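Long-range contacts in ubiquitin-like-specific protease 2 (Saccharomyces cerevisiae, PDB 5LNB), which acts as a cysteine protease that removes SUMO from its protein conjugates, this chain being the piece that contains the C48-family catalytic domain: residues Lys111-Pro116 with Thr129-Ile134; Asp106-Lys111 with Glu180-Tyr185; Pro157-Leu162 with Thr197-Lys202. All blocks are in the same frame, centred on the assembly; numbering follows the deposited sequence.

Contact 1 (Lys111-Pro116 with Thr129-Ile134); sequences KYVVIP and TNLDAI
Tyr112 and Thr129 face each other with their CA atoms 5.2 Å apart, where strand 112-119 begins and its antiparallel partner 122-129 ends, the latter running through Asn130 into the short helix 131-136. The carbonyl of Lys111 receives a nearly straight CA-H...O contact from Thr129, CA to O 3.5 Å. Lys111 O and Asn130 N are too far apart to bond directly, and a water molecule fills the step: it donates to Lys111 O at 2.7 Å, accepts from Asn130 N at 2.7 Å, and makes a weak third bond to Asp132 OD1. The other carboxylate oxygen, OD2, forms a weak salt bridge with Lys111 NZ at 3.3 Å. Asp132 CG sits between its own backbone N and carbonyl carbon (chi1 65°), which sets the carboxylate alongside the lysine, OD2 3.6 Å from Lys111 CG, while the lysine chain is extended as far as CE and turns back only at its last torsion (chi4 -55°) to offer the ammonium group. Deeper in, Val113 CG2 meets Leu131 CD1 at 3.7 Å, the two side chains crossing at about a right angle. The methyl CG2 of Thr129 lies near the plane of the Tyr112 ring, at its CD1 edge, whereas Thr129 OG1 turns to Asn160 O. Asn130 likewise directs its amide to Leu158 O, in the next strand. Asp132 thus serves both the bridging water and an ammonium group, a pairing that would probably stabilise its charged form, and water-mediated bonding takes over where the direct strand ladder stops.

Contact 2 (Asp106-Lys111 with Glu180-Tyr185); sequences DLFSKK and EFLISY
Mostly hydrophobic and largely buried, this contact sets the short 3-10 turn of Leu107, Phe108 and Ser109, just ahead of strand 112-119, against helix 172-190. One polar bond lies within it: Leu107 N donates to Tyr185 OH over 2.9 Å, at a nearly straight 166°. The same hydroxyl is hydrogen-bonded to Thr105 OG1, so two hydrogen bonds fix the phenol oxygen. With CG anti to the backbone N (chi1 -170°), Tyr185 reaches from the helix to the turn, and Leu107 lies across it: CD1 makes a CH-pi contact over one face of the ring, 4.1 Å from its centroid. That methyl also meets the edge of the Phe181 ring, 3.8 Å from CE2 and close to the ring plane, between two aromatic side chains one helical turn apart. Phe108 and Tyr185 run antiparallel past one another, their rings inclined by only 18° but displaced so far (centroids 5.6 Å apart) that there is little stacking; Phe108 CE1 lies 3.5 Å from Tyr185 CD1 and 4.1 Å from Leu182 CD2, and its CZ edge approaches Leu182 O. The turn is tightened by Asp106 O, which accepts from both N and OG of Ser109, and Tyr190 OH takes the N-H of Phe108. Helix 172-190 is the crossover helix of a beta-alpha-beta unit, here tied by aromatic side chains to the lead-in of strand 112-119, an inner strand of the sheet in this papain-like C48 fold.

Contact 3 (Pro157-Leu162 with Thr197-Lys202); sequences PLVNIL and TQIKMK
Val159 to Leu162 and Ile199 to Lys202 run side by side as parallel strands in matched register, with their axes 4.6 Å apart. Four backbone bonds join them. Val159 N donates to Gln198 O and Val159 O accepts from Lys200 N, both at 2.8 Å; Lys200 O then receives Ile161 N, and Ile161 O receives Lys202 N at 3.0 Å. In the last of these the donor stands above the carbonyl plane, although its N-H...O line is nearly straight; Ile161 O is also bonded to Thr163 OG1. Just ahead of the ladder the Gln198 side chain adds one more rung: NE2 donates to Pro157 O at 2.8 Å, in the plane of that carbonyl, and the oxygen lies close to the glutamine amide plane. Alternate residues Asn160 and Leu162 turn their backbone groups to Thr129 and Ile127. Among the apolar groups, Ile161 CD1 lies 3.7 Å from Ile199 CG2, while on the other face Asn160 OD1 sits beside Lys202 CE. Strand 159-164 therefore has a strand on each side, 122-129 and 199-203, the latter outermost in the sheet, and helix 172-190 covers the Ile161-Ile199-Met201 face through Ile175, Ile178 and Ile183.

The three contacts share one corner of the catalytic domain. Contacts 1 and 2, centres about 8 Å apart, have Lys111 in common and meet where Leu131 CD1 lies 3.8 Å from Leu107 O, so helix 131-136 packs on the 3-10 turn. Contact 3 lies about 10 Å from contact 1, centre to centre, and is joined to it by a probable hydrogen bond of Thr129 N to Asn160 O, 2.9 Å, with Ile134 CD1 packing 3.5 Å from Gln198 NE2. Between contacts 2 and 3, centres about 12 Å apart, Leu182 CD1 packs 4.2 Å from Ile161 CD1. Together they join the sheet to its crossover helix, consistent with the scaffold that carries the catalytic residues in C48 proteases.

Contact 1 (Lys111-Pro116 with Thr129-Ile134)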
# COMPACT_ATOMS: atom_id res chain seq x y z
N LYS A 111 11.18 -6.28 -6.89
CA LYS A 111 10.74 -5.38 -7.96
C LYS A 111 9.85 -4.25 -7.45
O LYS A 111 9.87 -3.15 -8.01
CB LYS A 111 9.99 -6.17 -9.03
CG LYS A 111 10.86 -7.01 -9.92
CD LYS A 111 10.03 -7.60 -11.06
CE LYS A 111 10.93 -8.10 -12.17
NZ LYS A 111 11.85 -7.02 -12.64
N TYR A 112 9.05 -4.49 -6.41
CA TYR A 112 8.09 -3.49 -5.91
C TYR A 112 8.15 -3.48 -4.39
O TYR A 112 7.88 -4.50 -3.75
CB TYR A 112 6.65 -3.78 -6.38
CG TYR A 112 6.59 -4.27 -7.81
CD1 TYR A 112 6.79 -3.40 -8.88
CD2 TYR A 112 6.35 -5.61 -8.09
CE1 TYR A 112 6.75 -3.87 -10.20
CE2 TYR A 112 6.31 -6.08 -9.40
CZ TYR A 112 6.52 -5.21 -10.44
OH TYR A 112 6.48 -5.71 -11.72
N VAL A 113 8.50 -2.34 -3.80
CA VAL A 113 8.43 -2.16 -2.36
C VAL A 113 7.34 -1.13 -2.10
O VAL A 113 7.44 0.02 -2.55
CB VAL A 113 9.77 -1.74 -1.75
CG1 VAL A 113 9.66 -1.62 -0.24
CG2 VAL A 113 10.87 -2.76 -2.12
N VAL A 114 6.29 -1.54 -1.39
CA VAL A 114 5.06 -0.76 -1.26
C VAL A 114 5.05 -0.09 0.10
O VAL A 114 5.12 -0.76 1.14
CB VAL A 114 3.81 -1.64 -1.44
CG1 VAL A 114 2.53 -0.78 -1.32
CG2 VAL A 114 3.86 -2.36 -2.80
N ILE A 115 4.95 1.24 0.11
CA ILE A 115 4.97 1.96 1.38
C ILE A 115 3.79 2.91 1.48
O ILE A 115 3.84 4.02 0.91
CB ILE A 115 6.29 2.72 1.57
CG1 ILE A 115 7.47 1.75 1.46
CG2 ILE A 115 6.29 3.45 2.91
CD1 ILE A 115 8.82 2.44 1.53
N PRO A 116 2.71 2.53 2.16
CA PRO A 116 1.63 3.50 2.42
C PRO A 116 2.05 4.50 3.50
O PRO A 116 2.77 4.17 4.44
CB PRO A 116 0.45 2.62 2.87
CG PRO A 116 1.03 1.32 3.25
CD PRO A 116 2.32 1.15 2.49
N THR A 129 10.58 1.11 -7.19
CA THR A 129 10.94 0.20 -8.27
C THR A 129 12.42 0.33 -8.60
O THR A 129 13.09 1.31 -8.26
CB THR A 129 10.10 0.48 -9.53
OG1 THR A 129 10.40 1.79 -10.03
CG2 THR A 129 8.60 0.39 -9.22
N ASN A 130 12.93 -0.69 -9.30
CA ASN A 130 14.29 -0.77 -9.83
C ASN A 130 15.35 -1.07 -8.77
O ASN A 130 16.55 -1.04 -9.10
CB ASN A 130 14.69 0.49 -10.60
CG ASN A 130 14.05 0.56 -11.96
OD1 ASN A 130 13.70 -0.48 -12.53
ND2 ASN A 130 13.87 1.77 -12.49
N LEU A 131 14.96 -1.35 -7.52
CA LEU A 131 15.97 -1.74 -6.54
C LEU A 131 16.67 -3.02 -6.97
O LEU A 131 17.88 -3.18 -6.74
CB LEU A 131 15.32 -1.93 -5.17
CG LEU A 131 14.72 -0.67 -4.52
CD1 LEU A 131 13.97 -1.07 -3.26
CD2 LEU A 131 15.82 0.34 -4.23
N ASP A 132 15.94 -3.95 -7.60
CA ASP A 132 16.53 -5.20 -8.04
C ASP A 132 17.50 -5.02 -9.21
O ASP A 132 18.18 -5.98 -9.58
CB ASP A 132 15.43 -6.21 -8.43
CG ASP A 132 14.62 -5.76 -9.64
OD1 ASP A 132 14.23 -4.57 -9.71
OD2 ASP A 132 14.36 -6.61 -10.52
N ALA A 133 17.58 -3.82 -9.79
CA ALA A 133 18.61 -3.55 -10.78
C ALA A 133 19.87 -2.98 -10.15
O ALA A 133 20.95 -3.10 -10.75
CB ALA A 133 18.08 -2.59 -11.84
N ILE A 134 19.77 -2.38 -8.97
CA ILE A 134 20.95 -1.80 -8.33
C ILE A 134 21.95 -2.89 -7.96
O ILE A 134 23.14 -2.79 -8.27
CB ILE A 134 20.54 -0.98 -7.10
CG1 ILE A 134 19.73 0.26 -7.52
CG2 ILE A 134 21.78 -0.59 -6.31
CD1 ILE A 134 20.49 1.18 -8.47
O HOH W 1 11.46 -2.79 -10.20

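Contact 2 (Asp106-Lys111 with Glu180-Tyr185)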
# COMPACT_ATOMS: atom_id res chain seq x y z
N ASP A 106 15.31 -8.15 2.65
CA ASP A 106 16.17 -8.12 1.49
C ASP A 106 15.48 -7.27 0.43
O ASP A 106 15.11 -7.74 -0.64
CB ASP A 106 16.44 -9.55 1.01
CG ASP A 106 17.41 -9.60 -0.15
OD1 ASP A 106 18.10 -8.59 -0.42
OD2 ASP A 106 17.49 -10.67 -0.80
N LEU A 107 15.32 -5.97 0.72
CA LEU A 107 14.46 -5.12 -0.10
C LEU A 107 14.98 -4.95 -1.52
O LEU A 107 14.18 -4.81 -2.46
CB LEU A 107 14.29 -3.74 0.55
CG LEU A 107 13.60 -3.76 1.92
CD1 LEU A 107 13.45 -2.35 2.49
CD2 LEU A 107 12.24 -4.46 1.79
N PHE A 108 16.30 -4.96 -1.72
CA PHE A 108 16.84 -4.71 -3.05
C PHE A 108 16.71 -5.93 -3.97
O PHE A 108 17.10 -5.83 -5.13
CB PHE A 108 18.30 -4.25 -2.96
CG PHE A 108 18.46 -2.81 -2.51
CD1 PHE A 108 17.68 -2.29 -1.49
CD2 PHE A 108 19.40 -1.99 -3.10
CE1 PHE A 108 17.83 -0.98 -1.07
CE2 PHE A 108 19.56 -0.68 -2.69
CZ PHE A 108 18.77 -0.18 -1.67
N SER A 109 16.18 -7.05 -3.50
CA SER A 109 15.80 -8.12 -4.42
C SER A 109 14.35 -7.99 -4.87
O SER A 109 13.88 -8.81 -5.67
CB SER A 109 16.03 -9.49 -3.78
OG SER A 109 15.12 -9.72 -2.72
N LYS A 110 13.64 -6.97 -4.41
CA LYS A 110 12.24 -6.79 -4.77
C LYS A 110 12.10 -5.90 -6.01
O LYS A 110 12.80 -4.89 -6.16
CB LYS A 110 11.47 -6.18 -3.60
CG LYS A 110 11.70 -6.91 -2.28
CD LYS A 110 11.14 -8.32 -2.35
CE LYS A 110 11.76 -9.21 -1.29
NZ LYS A 110 11.17 -10.57 -1.43
N LYS A 111 11.18 -6.28 -6.89
CA LYS A 111 10.74 -5.38 -7.96
C LYS A 111 9.85 -4.25 -7.45
O LYS A 111 9.87 -3.15 -8.01
CB LYS A 111 9.99 -6.17 -9.03
CG LYS A 111 10.86 -7.01 -9.92
CD LYS A 111 10.03 -7.60 -11.06
CE LYS A 111 10.93 -8.10 -12.17
NZ LYS A 111 11.85 -7.02 -12.64
N GLU A 180 16.77 8.63 2.05
CA GLU A 180 17.87 8.42 2.99
C GLU A 180 17.83 7.01 3.57
O GLU A 180 18.88 6.38 3.77
CB GLU A 180 17.82 9.47 4.10
CG GLU A 180 18.00 10.92 3.58
CD GLU A 180 19.41 11.22 3.05
OE1 GLU A 180 20.39 10.58 3.49
OE2 GLU A 180 19.54 12.11 2.18
N PHE A 181 16.63 6.50 3.83
CA PHE A 181 16.48 5.11 4.26
C PHE A 181 17.14 4.16 3.27
O PHE A 181 17.89 3.26 3.66
CB PHE A 181 15.00 4.77 4.42
CG PHE A 181 14.75 3.30 4.52
CD1 PHE A 181 14.97 2.63 5.72
CD2 PHE A 181 14.33 2.57 3.42
CE1 PHE A 181 14.75 1.27 5.83
CE2 PHE A 181 14.10 1.21 3.51
CZ PHE A 181 14.32 0.56 4.72
N LEU A 182 16.86 4.35 1.97
CA LEU A 182 17.40 3.44 0.97
C LEU A 182 18.91 3.51 0.93
O LEU A 182 19.58 2.49 0.71
CB LEU A 182 16.83 3.77 -0.41
CG LEU A 182 15.34 3.49 -0.56
CD1 LEU A 182 14.84 4.04 -1.90
CD2 LEU A 182 15.09 1.97 -0.40
N ILE A 183 19.47 4.70 1.11
CA ILE A 183 20.92 4.85 1.06
C ILE A 183 21.56 4.13 2.24
O ILE A 183 22.54 3.40 2.07
CB ILE A 183 21.29 6.35 1.05
CG1 ILE A 183 20.86 6.97 -0.28
CG2 ILE A 183 22.78 6.53 1.27
CD1 ILE A 183 21.11 8.47 -0.35
N SER A 184 21.00 4.31 3.43
CA SER A 184 21.52 3.63 4.61
C SER A 184 21.31 2.13 4.51
O SER A 184 22.21 1.34 4.82
CB SER A 184 20.85 4.18 5.87
OG SER A 184 21.11 5.57 6.00
N TYR A 185 20.11 1.72 4.08
CA TYR A 185 19.82 0.31 3.89
C TYR A 185 20.85 -0.33 2.96
O TYR A 185 21.40 -1.40 3.26
CB TYR A 185 18.41 0.14 3.33
CG TYR A 185 17.94 -1.29 3.31
CD1 TYR A 185 18.20 -2.11 2.22
CD2 TYR A 185 17.23 -1.83 4.39
CE1 TYR A 185 17.78 -3.43 2.19
CE2 TYR A 185 16.78 -3.15 4.37
CZ TYR A 185 17.07 -3.95 3.27
OH TYR A 185 16.65 -5.26 3.22

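Contact 3 (Pro157-Leu162 with Thr197-Lys202)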
# COMPACT_ATOMS: atom_id res chain seq x y z
N PRO A 157 21.46 3.39 -13.59
CA PRO A 157 20.34 2.65 -12.98
C PRO A 157 19.59 3.52 -11.98
O PRO A 157 20.15 3.78 -10.91
CB PRO A 157 21.04 1.48 -12.26
CG PRO A 157 22.53 1.61 -12.56
CD PRO A 157 22.76 3.02 -13.01
N LEU A 158 18.39 3.98 -12.32
CA LEU A 158 17.66 4.94 -11.50
C LEU A 158 16.59 4.25 -10.66
O LEU A 158 15.77 3.50 -11.19
CB LEU A 158 17.00 6.01 -12.38
CG LEU A 158 17.97 7.04 -12.98
CD1 LEU A 158 17.19 8.10 -13.75
CD2 LEU A 158 18.80 7.68 -11.88
N VAL A 159 16.61 4.52 -9.36
CA VAL A 159 15.57 4.04 -8.46
C VAL A 159 14.41 5.03 -8.51
O VAL A 159 14.60 6.22 -8.26
CB VAL A 159 16.11 3.89 -7.03
CG1 VAL A 159 15.00 3.45 -6.07
CG2 VAL A 159 17.34 2.94 -7.00
N ASN A 160 13.22 4.53 -8.82
CA ASN A 160 12.04 5.39 -8.98
C ASN A 160 11.10 5.12 -7.82
O ASN A 160 10.67 3.98 -7.61
CB ASN A 160 11.34 5.13 -10.32
CG ASN A 160 12.21 5.49 -11.51
OD1 ASN A 160 12.91 6.49 -11.51
ND2 ASN A 160 12.18 4.65 -12.54
N ILE A 161 10.81 6.16 -7.05
CA ILE A 161 9.83 6.09 -5.98
C ILE A 161 8.53 6.62 -6.57
O ILE A 161 8.33 7.83 -6.68
CB ILE A 161 10.27 6.87 -4.74
CG1 ILE A 161 11.60 6.31 -4.23
CG2 ILE A 161 9.16 6.83 -3.67
CD1 ILE A 161 12.19 7.07 -3.07
N LEU A 162 7.66 5.70 -6.99
CA LEU A 162 6.41 6.07 -7.65
C LEU A 162 5.40 6.49 -6.58
O LEU A 162 4.91 5.65 -5.81
CB LEU A 162 5.90 4.90 -8.49
CG LEU A 162 6.92 4.29 -9.46
CD1 LEU A 162 6.33 3.06 -10.18
CD2 LEU A 162 7.42 5.32 -10.48
N THR A 197 21.33 11.06 -5.85
CA THR A 197 20.86 11.51 -7.15
C THR A 197 20.43 10.36 -8.06
O THR A 197 19.82 10.61 -9.10
CB THR A 197 21.92 12.36 -7.86
OG1 THR A 197 23.06 11.54 -8.16
CG2 THR A 197 22.36 13.51 -6.98
N GLN A 198 20.74 9.12 -7.68
CA GLN A 198 20.23 7.94 -8.36
C GLN A 198 18.79 7.63 -7.98
O GLN A 198 18.18 6.75 -8.60
CB GLN A 198 21.09 6.73 -8.04
CG GLN A 198 22.11 6.33 -9.08
CD GLN A 198 22.83 5.04 -8.69
OE1 GLN A 198 23.73 5.05 -7.84
NE2 GLN A 198 22.43 3.93 -9.29
N ILE A 199 18.24 8.31 -6.99
CA ILE A 199 16.91 8.02 -6.45
C ILE A 199 15.99 9.18 -6.81
O ILE A 199 16.25 10.33 -6.42
CB ILE A 199 16.96 7.79 -4.93
CG1 ILE A 199 18.09 6.80 -4.60
CG2 ILE A 199 15.62 7.29 -4.41
CD1 ILE A 199 18.25 6.57 -3.14
N LYS A 200 14.93 8.89 -7.55
CA LYS A 200 14.04 9.90 -8.09
C LYS A 200 12.62 9.65 -7.60
O LYS A 200 12.08 8.55 -7.79
CB LYS A 200 14.09 9.91 -9.62
CG LYS A 200 15.45 10.34 -10.17
CD LYS A 200 15.89 11.69 -9.60
CE LYS A 200 17.28 12.09 -10.07
NZ LYS A 200 17.83 13.20 -9.24
N MET A 201 12.03 10.65 -6.97
CA MET A 201 10.60 10.63 -6.73
C MET A 201 9.89 10.98 -8.03
O MET A 201 10.23 11.97 -8.69
CB MET A 201 10.21 11.62 -5.63
CG MET A 201 8.70 11.63 -5.40
SD MET A 201 8.06 13.03 -4.46
CE MET A 201 8.40 14.41 -5.57
N LYS A 202 8.92 10.15 -8.42
CA LYS A 202 8.10 10.41 -9.60
C LYS A 202 6.66 10.58 -9.15
O LYS A 202 6.08 9.66 -8.57
CB LYS A 202 8.23 9.27 -10.62
CG LYS A 202 9.67 8.96 -11.05
CD LYS A 202 10.19 9.94 -12.10
CE LYS A 202 11.60 9.58 -12.53
NZ LYS A 202 12.21 10.55 -13.50